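Local coordinates for trypsin inhibitor 3 (Spinacia oleracea, PDB 4AOR), which inhibits trypsin and is built as a small disulfide-knotted protein, a knottin of the Mirabilis serine proteinase inhibitor family, at residues 9-14 with 18-23. Sequence-based numbering, arbitrary orientation.
Sequences AICSGF and EQCCSG
Gln19 reaches across to Ser12 and binds both the backbone N-H and the backbone C=O of that residue. Its chain runs extended beyond CG (chi2 171°), which brings the amide alongside the backbone of Ser12. OE1 of Gln19 accepts from N of Ser12 at 2.7 Å, in the carbonyl plane and on a lone pair. NE2 of Gln19 donates to O of Ser12 at 3.0 Å, close to its own amide plane. Two bonds to one residue fix the rotation of the amide. NE2 also donates to Pro16 O, so the side chain ties together the loop that leads back to it. OE1 of Gln19 further packs against CB of Cys11, 3.4 Å away. Ser12 OG accepts from Phe14 N at 3.0 Å in an ST turn, and also hydrogen-bonds to the backbone of another protein chain.

Cys20 follows. Its SG lies 3.8 Å from SG of Cys11, a contact between two different disulfides: Cys11 pairs with Cys25 and Cys20 with Cys36. Cys20 also begins a type I turn that ends at Gly23, and Cys21, within that turn, is bonded to Cys4. The close-set sulfurs of Cys11 and Cys20, buried near the centre of the chain, belong to the disulfide-through-disulfide knot that defines a knottin.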
# COMPACT_ATOMS: atom_id res chain seq x y z
N ALA D 9 15.22 -0.11 9.29
CA ALA D 9 15.08 0.19 7.87
C ALA D 9 13.96 -0.67 7.29
O ALA D 9 13.72 -1.77 7.76
CB ALA D 9 16.39 -0.11 7.10
N ILE D 10 13.33 -0.17 6.23
CA ILE D 10 12.41 -0.99 5.47
C ILE D 10 13.15 -2.16 4.83
O ILE D 10 14.28 -2.02 4.35
CB ILE D 10 11.83 -0.17 4.30
CG1 ILE D 10 11.06 1.04 4.84
CG2 ILE D 10 10.93 -1.04 3.42
CD1 ILE D 10 10.73 2.08 3.72
N CYS D 11 12.49 -3.31 4.79
CA CYS D 11 13.01 -4.45 4.06
C CYS D 11 11.87 -5.27 3.49
O CYS D 11 10.71 -4.86 3.59
CB CYS D 11 13.92 -5.31 4.96
SG CYS D 11 13.12 -5.93 6.46
N SER D 12 12.22 -6.41 2.93
CA SER D 12 11.26 -7.23 2.18
C SER D 12 11.00 -8.57 2.80
O SER D 12 11.93 -9.32 3.05
CB SER D 12 11.76 -7.49 0.77
OG SER D 12 10.83 -8.30 0.04
N GLY D 13 9.73 -8.91 2.96
CA GLY D 13 9.37 -10.25 3.37
C GLY D 13 9.79 -11.34 2.38
O GLY D 13 9.76 -12.53 2.73
N PHE D 14 10.15 -10.96 1.15
CA PHE D 14 10.56 -11.92 0.12
C PHE D 14 12.06 -12.15 0.10
O PHE D 14 12.53 -13.07 -0.58
CB PHE D 14 10.15 -11.46 -1.29
CG PHE D 14 8.67 -11.40 -1.53
CD1 PHE D 14 7.95 -10.24 -1.28
CD2 PHE D 14 7.99 -12.50 -2.05
CE1 PHE D 14 6.58 -10.18 -1.51
CE2 PHE D 14 6.63 -12.46 -2.27
CZ PHE D 14 5.91 -11.29 -2.00
N GLU D 18 20.04 -11.61 5.05
CA GLU D 18 21.18 -10.69 4.88
C GLU D 18 20.82 -9.33 4.29
O GLU D 18 21.70 -8.48 4.15
CB GLU D 18 22.34 -11.32 4.09
CG GLU D 18 22.62 -12.79 4.40
CD GLU D 18 21.71 -13.72 3.61
OE1 GLU D 18 21.90 -13.85 2.37
OE2 GLU D 18 20.79 -14.30 4.21
N GLN D 19 19.55 -9.09 3.96
CA GLN D 19 19.10 -7.72 3.68
C GLN D 19 19.47 -6.77 4.80
O GLN D 19 19.71 -5.57 4.57
CB GLN D 19 17.57 -7.65 3.62
CG GLN D 19 16.90 -8.18 2.40
CD GLN D 19 15.39 -8.20 2.63
OE1 GLN D 19 14.69 -7.26 2.26
NE2 GLN D 19 14.91 -9.25 3.30
N CYS D 20 19.42 -7.30 6.02
CA CYS D 20 19.52 -6.50 7.22
C CYS D 20 20.83 -6.80 7.92
O CYS D 20 21.22 -7.98 8.01
CB CYS D 20 18.37 -6.85 8.18
SG CYS D 20 16.70 -6.46 7.55
N CYS D 21 21.49 -5.76 8.42
CA CYS D 21 22.72 -5.96 9.17
C CYS D 21 22.51 -6.96 10.30
O CYS D 21 23.37 -7.82 10.55
CB CYS D 21 23.25 -4.63 9.72
SG CYS D 21 23.70 -3.48 8.42
N SER D 22 21.32 -6.90 10.93
CA SER D 22 20.96 -7.73 12.08
C SER D 22 20.59 -9.16 11.72
O SER D 22 20.49 -10.02 12.59
CB SER D 22 19.76 -7.12 12.79
OG SER D 22 18.62 -7.30 11.97
N GLY D 23 20.36 -9.41 10.44
CA GLY D 23 20.08 -10.75 9.98
C GLY D 23 18.64 -11.16 10.21
O GLY D 23 18.30 -12.34 10.06